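Local coordinates for SCO family protein (Aquifex aeolicus, PDB 3ME7) that is a putative electron-transport protein of the SCO1/2 family, its thioredoxin-like domain probably binding copper and carrying a redox-active disulfide, at residues L33-R41 / D76-F84; V132-I143 / V154-G162. One frame throughout, in Å; residues are numbered along the deposited sequence. Where two conformers were deposited one is given.

Contact 1 of 2, residues L33-R41 / D76-F84. With SO4 (sulfate ion), chain C.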
loop_
_atom_site.group_PDB
_atom_site.type_symbol
_atom_site.label_atom_id
_atom_site.label_comp_id
_atom_site.label_asym_id
_atom_site.label_seq_id
_atom_site.Cartn_x
_atom_site.Cartn_y
_atom_site.Cartn_z
ATOM N N LEU A 33 -0.661 2.569 -0.475
ATOM C CA LEU A 33 -0.701 1.098 -0.451
ATOM C C LEU A 33 0.516 0.535 -1.144
ATOM O O LEU A 33 0.812 0.916 -2.272
ATOM C CB LEU A 33 -1.930 0.557 -1.208
ATOM C CG LEU A 33 -3.351 0.752 -0.702
ATOM C CD1 LEU A 33 -4.332 0.099 -1.679
ATOM C CD2 LEU A 33 -3.501 0.138 0.678
ATOM N N SER A 34 1.196 -0.408 -0.494
ATOM C CA SER A 34 2.422 -1.013 -1.053
ATOM C C SER A 34 2.339 -2.557 -1.039
ATOM O O SER A 34 2.589 -3.168 0.007
ATOM C CB SER A 34 3.659 -0.533 -0.279
ATOM O OG SER A 34 4.859 -1.180 -0.670
ATOM N N PRO A 35 1.971 -3.187 -2.172
ATOM C CA PRO A 35 1.970 -4.656 -2.214
ATOM C C PRO A 35 3.378 -5.219 -2.262
ATOM O O PRO A 35 4.190 -4.800 -3.092
ATOM C CB PRO A 35 1.249 -5.010 -3.519
ATOM C CG PRO A 35 1.152 -3.739 -4.322
ATOM C CD PRO A 35 1.428 -2.554 -3.391
ATOM N N ILE A 36 3.655 -6.163 -1.365
ATOM C CA ILE A 36 4.933 -6.867 -1.304
ATOM C C ILE A 36 4.637 -8.333 -0.952
ATOM O O ILE A 36 3.474 -8.709 -0.808
ATOM C CB ILE A 36 5.918 -6.222 -0.266
ATOM C CG1 ILE A 36 5.275 -6.080 1.131
ATOM C CG2 ILE A 36 6.405 -4.840 -0.772
ATOM C CD1 ILE A 36 5.239 -7.305 1.964
ATOM N N TYR A 37 5.672 -9.162 -0.814
ATOM C CA TYR A 37 5.509 -10.398 -0.034
ATOM C C TYR A 37 6.699 -10.568 0.898
ATOM O O TYR A 37 7.757 -10.009 0.639
ATOM C CB TYR A 37 5.251 -11.648 -0.891
ATOM C CG TYR A 37 6.306 -12.009 -1.909
ATOM C CD1 TYR A 37 6.465 -11.268 -3.080
ATOM C CD2 TYR A 37 7.099 -13.139 -1.735
ATOM C CE1 TYR A 37 7.389 -11.626 -4.026
ATOM C CE2 TYR A 37 8.044 -13.501 -2.683
ATOM C CZ TYR A 37 8.183 -12.739 -3.818
ATOM O OH TYR A 37 9.121 -13.086 -4.762
ATOM N N THR A 38 6.509 -11.293 1.997
ATOM C CA THR A 38 7.456 -11.181 3.120
ATOM C C THR A 38 8.771 -11.903 2.874
ATOM O O THR A 38 9.792 -11.542 3.457
ATOM C CB THR A 38 6.851 -11.546 4.509
ATOM O OG1 THR A 38 6.601 -12.953 4.599
ATOM C CG2 THR A 38 5.573 -10.752 4.787
ATOM N N HIS A 39 8.742 -12.906 2.000
ATOM C CA HIS A 39 9.954 -13.640 1.657
ATOM C C HIS A 39 10.601 -13.098 0.386
ATOM O O HIS A 39 11.504 -13.709 -0.162
ATOM C CB HIS A 39 9.662 -15.131 1.530
ATOM C CG HIS A 39 9.269 -15.773 2.819
ATOM N ND1 HIS A 39 10.189 -16.118 3.787
ATOM C CD2 HIS A 39 8.059 -16.150 3.296
ATOM C CE1 HIS A 39 9.559 -16.668 4.811
ATOM N NE2 HIS A 39 8.266 -16.702 4.538
ATOM N N CYS A 40 10.150 -11.924 -0.056
ATOM C CA CYS A 40 10.619 -11.295 -1.290
ATOM C C CYS A 40 11.988 -10.648 -1.053
ATOM O O CYS A 40 12.105 -9.653 -0.334
ATOM C CB CYS A 40 9.573 -10.259 -1.693
ATOM S SG CYS A 40 9.745 -9.239 -3.190
ATOM N N ARG A 41 13.027 -11.222 -1.645
ATOM C CA ARG A 41 14.372 -10.674 -1.452
ATOM C C ARG A 41 14.882 -9.818 -2.609
ATOM O O ARG A 41 15.985 -9.270 -2.536
ATOM C CB ARG A 41 15.370 -11.776 -1.098
ATOM C CG ARG A 41 15.329 -12.129 0.386
ATOM C CD ARG A 41 16.341 -13.178 0.754
ATOM N NE ARG A 41 16.145 -14.420 0.003
ATOM C CZ ARG A 41 17.046 -14.959 -0.819
ATOM N NH1 ARG A 41 18.229 -14.382 -1.006
ATOM N NH2 ARG A 41 16.766 -16.090 -1.453
ATOM N N ASP A 76 1.388 -16.111 3.703
ATOM C CA ASP A 76 1.978 -15.294 4.757
ATOM C C ASP A 76 1.038 -15.232 5.970
ATOM O O ASP A 76 -0.179 -15.041 5.824
ATOM C CB ASP A 76 2.305 -13.876 4.248
ATOM C CG ASP A 76 3.672 -13.774 3.581
ATOM O OD1 ASP A 76 4.461 -14.742 3.613
ATOM O OD2 ASP A 76 3.974 -12.699 3.023
ATOM N N THR A 77 1.611 -15.438 7.150
ATOM C CA THR A 77 0.890 -15.404 8.418
ATOM C C THR A 77 1.240 -14.130 9.196
ATOM O O THR A 77 2.104 -13.332 8.779
ATOM C CB THR A 77 1.303 -16.585 9.294
ATOM O OG1 THR A 77 2.694 -16.467 9.592
ATOM C CG2 THR A 77 1.030 -17.922 8.578
ATOM N N LEU A 78 0.572 -13.966 10.337
ATOM C CA LEU A 78 0.863 -12.857 11.256
ATOM C C LEU A 78 2.328 -12.854 11.687
ATOM O O LEU A 78 2.952 -11.807 11.758
ATOM C CB LEU A 78 -0.077 -12.896 12.462
ATOM C CG LEU A 78 -1.546 -12.629 12.109
ATOM C CD1 LEU A 78 -2.416 -12.769 13.350
ATOM C CD2 LEU A 78 -1.733 -11.255 11.501
ATOM N N GLU A 79 2.881 -14.038 11.939
ATOM C CA GLU A 79 4.303 -14.182 12.233
ATOM C C GLU A 79 5.174 -13.571 11.125
ATOM O O GLU A 79 6.111 -12.819 11.400
ATOM C CB GLU A 79 4.610 -15.677 12.426
ATOM C CG GLU A 79 6.063 -16.045 12.640
ATOM C CD GLU A 79 6.250 -17.548 12.815
ATOM O OE1 GLU A 79 6.127 -18.296 11.814
ATOM O OE2 GLU A 79 6.527 -17.978 13.949
ATOM N N ASP A 80 4.831 -13.895 9.882
ATOM C CA ASP A 80 5.562 -13.382 8.718
ATOM C C ASP A 80 5.522 -11.860 8.604
ATOM O O ASP A 80 6.555 -11.236 8.337
ATOM C CB ASP A 80 5.040 -13.995 7.422
ATOM C CG ASP A 80 5.313 -15.476 7.325
ATOM O OD1 ASP A 80 6.460 -15.900 7.563
ATOM O OD2 ASP A 80 4.380 -16.225 7.004
ATOM N N ILE A 81 4.337 -11.266 8.781
ATOM C CA ILE A 81 4.244 -9.810 8.640
ATOM C C ILE A 81 4.876 -9.059 9.811
ATOM O O ILE A 81 5.397 -7.960 9.625
ATOM C CB ILE A 81 2.818 -9.298 8.307
ATOM C CG1 ILE A 81 1.783 -9.762 9.340
ATOM C CG2 ILE A 81 2.442 -9.679 6.872
ATOM C CD1 ILE A 81 0.454 -9.021 9.200
ATOM N N LYS A 82 4.819 -9.651 11.003
ATOM C CA LYS A 82 5.514 -9.104 12.167
ATOM C C LYS A 82 7.027 -9.084 11.933
ATOM O O LYS A 82 7.700 -8.098 12.246
ATOM C CB LYS A 82 5.170 -9.914 13.422
ATOM C CG LYS A 82 5.720 -9.319 14.713
ATOM C CD LYS A 82 5.262 -7.888 14.860
ATOM C CE LYS A 82 5.930 -7.196 16.033
ATOM N NZ LYS A 82 5.726 -5.726 15.973
ATOM N N ARG A 83 7.554 -10.179 11.395
ATOM C CA ARG A 83 8.980 -10.241 11.018
ATOM C C ARG A 83 9.341 -9.128 10.004
ATOM O O ARG A 83 10.340 -8.418 10.169
ATOM C CB ARG A 83 9.309 -11.629 10.460
ATOM C CG ARG A 83 10.817 -11.945 10.335
ATOM C CD ARG A 83 11.058 -13.270 9.582
ATOM N NE ARG A 83 10.583 -13.170 8.202
ATOM C CZ ARG A 83 9.619 -13.916 7.662
ATOM N NH1 ARG A 83 9.013 -14.860 8.369
ATOM N NH2 ARG A 83 9.248 -13.699 6.410
ATOM N N PHE A 84 8.491 -8.947 8.994
ATOM C CA PHE A 84 8.698 -7.895 7.988
ATOM C C PHE A 84 8.697 -6.498 8.623
ATOM O O PHE A 84 9.575 -5.689 8.336
ATOM C CB PHE A 84 7.638 -8.005 6.881
ATOM C CG PHE A 84 7.888 -7.104 5.696
ATOM C CD1 PHE A 84 7.428 -5.778 5.699
ATOM C CD2 PHE A 84 8.559 -7.581 4.574
ATOM C CE1 PHE A 84 7.669 -4.938 4.604
ATOM C CE2 PHE A 84 8.784 -6.747 3.471
ATOM C CZ PHE A 84 8.336 -5.434 3.498
HETATM S S SO4 C . -2.563 -16.269 10.740
HETATM O O1 SO4 C . -2.411 -15.284 9.675
HETATM O O2 SO4 C . -3.804 -16.016 11.455
HETATM O O3 SO4 C . -2.560 -17.619 10.168
HETATM O O4 SO4 C . -1.453 -16.133 11.684
HETATM O O HOH W 1 10.839 -10.525 6.281
HETATM O O HOH W 2 6.124 -14.472 1.265
HETATM O O HOH W 3 7.271 -18.296 6.577
#

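Contact 2 of 2, residues V132-I143 / V154-G162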
loop_
_atom_site.group_PDB
_atom_site.type_symbol
_atom_site.label_atom_id
_atom_site.label_comp_id
_atom_site.label_asym_id
_atom_site.label_seq_id
_atom_site.Cartn_x
_atom_site.Cartn_y
_atom_site.Cartn_z
ATOM N N VAL A 132 -2.027 5.140 -4.550
ATOM C CA VAL A 132 -2.441 6.212 -3.655
ATOM C C VAL A 132 -3.948 6.398 -3.748
ATOM O O VAL A 132 -4.481 6.644 -4.824
ATOM C CB VAL A 132 -1.691 7.541 -3.932
ATOM C CG1 VAL A 132 -2.068 8.550 -2.840
ATOM C CG2 VAL A 132 -0.184 7.306 -3.896
ATOM N N LEU A 133 -4.623 6.248 -2.607
ATOM C CA LEU A 133 -6.075 6.394 -2.517
ATOM C C LEU A 133 -6.505 7.689 -1.846
ATOM O O LEU A 133 -5.819 8.224 -0.964
ATOM C CB LEU A 133 -6.681 5.245 -1.711
ATOM C CG LEU A 133 -6.163 3.825 -1.945
ATOM C CD1 LEU A 133 -6.883 2.868 -0.991
ATOM C CD2 LEU A 133 -6.408 3.434 -3.371
ATOM N N SER A 134 -7.675 8.169 -2.258
ATOM C CA SER A 134 -8.304 9.304 -1.616
ATOM C C SER A 134 -8.812 8.872 -0.243
ATOM O O SER A 134 -8.861 7.666 0.050
ATOM C CB SER A 134 -9.482 9.764 -2.468
ATOM O OG SER A 134 -10.591 8.883 -2.296
ATOM N N PRO A 135 -9.213 9.834 0.613
ATOM C CA PRO A 135 -9.810 9.467 1.902
ATOM C C PRO A 135 -11.093 8.646 1.812
ATOM O O PRO A 135 -11.546 8.135 2.842
ATOM C CB PRO A 135 -10.094 10.828 2.564
ATOM C CG PRO A 135 -9.085 11.730 1.957
ATOM C CD PRO A 135 -8.969 11.294 0.533
ATOM N N GLU A 136 -11.679 8.555 0.619
ATOM C CA GLU A 136 -12.877 7.740 0.371
ATOM C C GLU A 136 -12.554 6.412 -0.306
ATOM O O GLU A 136 -13.457 5.727 -0.770
ATOM C CB GLU A 136 -13.891 8.489 -0.508
ATOM C CG GLU A 136 -14.368 9.805 0.059
ATOM C CD GLU A 136 -15.067 9.642 1.393
ATOM O OE1 GLU A 136 -15.823 8.650 1.580
ATOM O OE2 GLU A 136 -14.881 10.530 2.253
ATOM N N LEU A 137 -11.264 6.066 -0.361
ATOM C CA LEU A 137 -10.774 4.809 -0.987
ATOM C C LEU A 137 -10.768 4.785 -2.514
ATOM O O LEU A 137 -10.660 3.721 -3.122
ATOM C CB LEU A 137 -11.506 3.562 -0.458
ATOM C CG LEU A 137 -11.662 3.430 1.062
ATOM C CD1 LEU A 137 -12.354 2.099 1.346
ATOM C CD2 LEU A 137 -10.303 3.493 1.763
ATOM N N GLN A 138 -10.870 5.950 -3.147
ATOM C CA GLN A 138 -10.799 6.013 -4.592
ATOM C C GLN A 138 -9.348 6.010 -5.040
ATOM O O GLN A 138 -8.518 6.727 -4.482
ATOM C CB GLN A 138 -11.483 7.280 -5.098
ATOM C CG GLN A 138 -11.654 7.307 -6.603
ATOM C CD GLN A 138 -12.509 8.472 -7.069
ATOM O OE1 GLN A 138 -12.600 9.494 -6.398
ATOM N NE2 GLN A 138 -13.110 8.326 -8.227
ATOM N N ILE A 139 -9.037 5.203 -6.051
ATOM C CA ILE A 139 -7.662 5.139 -6.571
ATOM C C ILE A 139 -7.371 6.443 -7.321
ATOM O O ILE A 139 -8.038 6.754 -8.316
ATOM C CB ILE A 139 -7.472 3.924 -7.492
ATOM C CG1 ILE A 139 -7.654 2.627 -6.690
ATOM C CG2 ILE A 139 -6.088 3.985 -8.166
ATOM C CD1 ILE A 139 -7.942 1.389 -7.570
ATOM N N LYS A 140 -6.385 7.194 -6.839
ATOM C CA LYS A 140 -6.094 8.507 -7.403
ATOM C C LYS A 140 -4.762 8.562 -8.156
ATOM O O LYS A 140 -4.571 9.426 -8.998
ATOM C CB LYS A 140 -6.174 9.593 -6.335
ATOM C CG LYS A 140 -7.617 9.909 -5.878
ATOM C CD LYS A 140 -8.459 10.544 -7.017
ATOM C CE LYS A 140 -9.872 10.843 -6.581
ATOM N NZ LYS A 140 -10.793 11.182 -7.733
ATOM N N ASP A 141 -3.842 7.649 -7.851
ATOM C CA ASP A 141 -2.571 7.624 -8.578
ATOM C C ASP A 141 -1.877 6.287 -8.396
ATOM O O ASP A 141 -2.068 5.617 -7.384
ATOM C CB ASP A 141 -1.646 8.751 -8.072
ATOM C CG ASP A 141 -0.735 9.302 -9.160
ATOM O OD1 ASP A 141 -0.685 8.733 -10.278
ATOM O OD2 ASP A 141 -0.065 10.325 -8.894
ATOM N N TYR A 142 -1.091 5.897 -9.408
ATOM C CA TYR A 142 -0.197 4.756 -9.328
ATOM C C TYR A 142 1.219 5.267 -9.532
ATOM O O TYR A 142 1.467 6.085 -10.440
ATOM C CB TYR A 142 -0.485 3.764 -10.451
ATOM C CG TYR A 142 -1.741 2.958 -10.291
ATOM C CD1 TYR A 142 -1.779 1.851 -9.442
ATOM C CD2 TYR A 142 -2.895 3.277 -11.001
ATOM C CE1 TYR A 142 -2.923 1.097 -9.292
ATOM C CE2 TYR A 142 -4.054 2.507 -10.870
ATOM C CZ TYR A 142 -4.055 1.414 -10.013
ATOM O OH TYR A 142 -5.182 0.673 -9.867
ATOM N N ILE A 143 2.136 4.787 -8.698
ATOM C CA ILE A 143 3.550 5.157 -8.778
ATOM C C ILE A 143 4.308 3.855 -8.948
ATOM O O ILE A 143 4.341 3.030 -8.044
ATOM C CB ILE A 143 4.041 5.931 -7.531
ATOM C CG1 ILE A 143 3.242 7.242 -7.376
ATOM C CG2 ILE A 143 5.556 6.192 -7.594
ATOM C CD1 ILE A 143 3.411 7.901 -6.028
ATOM N N VAL A 154 4.416 13.848 -3.860
ATOM C CA VAL A 154 3.690 15.098 -3.591
ATOM C C VAL A 154 2.476 15.232 -4.511
ATOM O O VAL A 154 1.371 15.477 -4.049
ATOM C CB VAL A 154 4.606 16.326 -3.699
ATOM C CG1 VAL A 154 3.805 17.611 -3.718
ATOM C CG2 VAL A 154 5.599 16.334 -2.546
ATOM N N ASN A 155 2.684 15.026 -5.807
ATOM C CA ASN A 155 1.598 15.125 -6.782
ATOM C C ASN A 155 0.481 14.103 -6.501
ATOM O O ASN A 155 -0.706 14.429 -6.584
ATOM C CB ASN A 155 2.154 14.984 -8.202
ATOM C CG ASN A 155 3.062 16.162 -8.599
ATOM O OD1 ASN A 155 3.129 17.166 -7.904
ATOM N ND2 ASN A 155 3.763 16.024 -9.714
ATOM N N ALA A 156 0.863 12.891 -6.117
ATOM C CA ALA A 156 -0.111 11.831 -5.863
ATOM C C ALA A 156 -0.965 12.177 -4.642
ATOM O O ALA A 156 -2.196 12.032 -4.669
ATOM C CB ALA A 156 0.619 10.494 -5.662
ATOM N N LEU A 157 -0.317 12.681 -3.595
ATOM C CA LEU A 157 -1.045 13.059 -2.376
ATOM C C LEU A 157 -1.960 14.263 -2.613
ATOM O O LEU A 157 -3.053 14.315 -2.069
ATOM C CB LEU A 157 -0.088 13.339 -1.213
ATOM C CG LEU A 157 0.534 12.094 -0.584
ATOM C CD1 LEU A 157 1.659 12.539 0.338
ATOM C CD2 LEU A 157 -0.527 11.249 0.166
ATOM N N ARG A 158 -1.513 15.226 -3.411
ATOM C CA ARG A 158 -2.394 16.333 -3.810
ATOM C C ARG A 158 -3.638 15.820 -4.548
ATOM O O ARG A 158 -4.770 16.222 -4.235
ATOM C CB ARG A 158 -1.625 17.367 -4.623
ATOM C CG ARG A 158 -0.649 18.169 -3.739
ATOM C CD ARG A 158 0.087 19.215 -4.542
ATOM N NE ARG A 158 -0.631 20.498 -4.614
ATOM C CZ ARG A 158 -0.546 21.332 -5.646
ATOM N NH1 ARG A 158 0.183 21.019 -6.716
ATOM N NH2 ARG A 158 -1.203 22.474 -5.624
ATOM N N LEU A 159 -3.448 14.904 -5.495
ATOM C CA LEU A 159 -4.595 14.280 -6.172
ATOM C C LEU A 159 -5.523 13.566 -5.204
ATOM O O LEU A 159 -6.746 13.646 -5.337
ATOM C CB LEU A 159 -4.139 13.301 -7.246
ATOM C CG LEU A 159 -3.529 13.904 -8.508
ATOM C CD1 LEU A 159 -3.018 12.797 -9.391
ATOM C CD2 LEU A 159 -4.553 14.754 -9.241
ATOM N N ALA A 160 -4.937 12.855 -4.247
ATOM C CA ALA A 160 -5.704 12.137 -3.242
ATOM C C ALA A 160 -6.573 13.083 -2.435
ATOM O O ALA A 160 -7.686 12.722 -2.057
ATOM C CB ALA A 160 -4.777 11.340 -2.322
ATOM N N ARG A 161 -6.079 14.307 -2.207
ATOM C CA ARG A 161 -6.788 15.305 -1.408
ATOM C C ARG A 161 -7.706 16.186 -2.256
ATOM O O ARG A 161 -8.324 17.121 -1.745
ATOM C CB ARG A 161 -5.792 16.185 -0.636
ATOM C CG ARG A 161 -4.959 15.431 0.394
ATOM C CD ARG A 161 -3.943 16.330 1.091
ATOM N NE ARG A 161 -3.183 15.562 2.074
ATOM C CZ ARG A 161 -1.875 15.337 2.014
ATOM N NH1 ARG A 161 -1.150 15.837 1.023
ATOM N NH2 ARG A 161 -1.289 14.614 2.957
ATOM N N GLY A 162 -7.789 15.889 -3.551
ATOM C CA GLY A 162 -8.577 16.700 -4.498
ATOM C C GLY A 162 -7.987 18.089 -4.708
ATOM O O GLY A 162 -8.723 19.077 -4.872
#

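Contact 1 of 2, residues L33-R41 / D76-F84
Thr38 and Asp76 approach from opposite directions: the carboxylate reaches the start of the loop that follows strand 31-36 and takes up two of its donors. Thr38 N gives a hydrogen bond of 3.1 Å to the syn lone pair of Asp76 OD2, while Thr38 OG1 makes a weak one to Asp76 OD1 at 3.0 Å. OG1 lies between its own backbone N and carbonyl carbon (chi1 70°), which puts the hydroxyl on the acid, while the methyl CG2, itself close to Asp76 OD2, also packs on Ile81 CG2 and Phe84 CB; threonine offers both a polar and an apolar branch. Asp76 OD2 is also hydrogen-bonded to Thr71 OG1, and water 2 links OD1 to His39 N. An alanine in place of Asp76 would probably leave Thr38 N and Thr71 without this carboxylate acceptor and let the loop shift away from the helix. Farther out, Arg83 NH2 sits over one face of the His39 ring, 3.4 Å from CE1, with the two planes 37° apart. The salt bridge from Arg83 NH1 to Asp80 OD1 (2.9 Å) steadies that guanidinium, and Thr77 and Asp80 form a capping box. Deeper in, Ile36 CD1 makes a CH-pi contact over the Phe84 ring. This is the CxxxC loop of the thioredoxin-like SCO fold, leading to Cys40, disulfide-bonded to Cys44 and predicted to bind copper.

Contact 2 of 2, residues V132-I143 / V154-G162
With CG1 trans to its backbone N (chi1 -173°), Val132 spreads its two methyls along helix 154-160: CG2 meets Ala156 CB at 3.7 Å and CG1 meets Ala160 CB at 3.9 Å. Ile143, whose CG1 is trans to the carbonyl carbon (chi1 -61°), brings CD1 to Ala156 CB. The motif is a beta hairpin covered by a helix, at the edge of the thioredoxin-like sheet; strand 139-143 and the helix run nearly antiparallel at 168°, their axes only 7.3 Å apart. Alanine suits both helix positions, since a single methyl permits so close an approach. A classic beta bulge sets Lys140 and Asp141 together opposite Val132, whose carbonyl accepts from both backbone nitrogens, and so both side chains start toward the helix. Asp141 OD2 lies 3.3 Å from Ala156 CB, and Leu159 CD1 packs on Lys140 O. Lys140 lays CB and CG against the Ala160 backbone, its bent chain bringing NZ weakly to Gln138 OE1. At the hairpin turn Ser134 OG accepts from Glu136 N, which makes an ST turn, and also from Gln138 N; a Schellman motif ends the helix at Gly162. Where the turn meets the last helical residues, Pro135 CD lies 3.2 Å from Ala160 O.

Overall arrangement
From the N terminus, the chain first forms strands 12-15 and 20-22, which end up at one side of the seven-stranded sheet, and then enters its middle with strand 31-36. Contact 1 closes a loop of 34 residues, which runs through helix 43-52 and strand 66-71 before helix 78-87 returns to the start of the cysteine-bearing loop. After strand 95-100 and helix 103-112, the chain comes back as strands 129-133 and 139-144, and contact 2 closes a much shorter loop of 10 residues by folding helix 150-160 onto them. The two loops follow in series, neither nesting nor crossing. The centres of contacts 1 and 2 lie about 24 Å apart, yet neighbouring strands 31-36 and 129-133 join them.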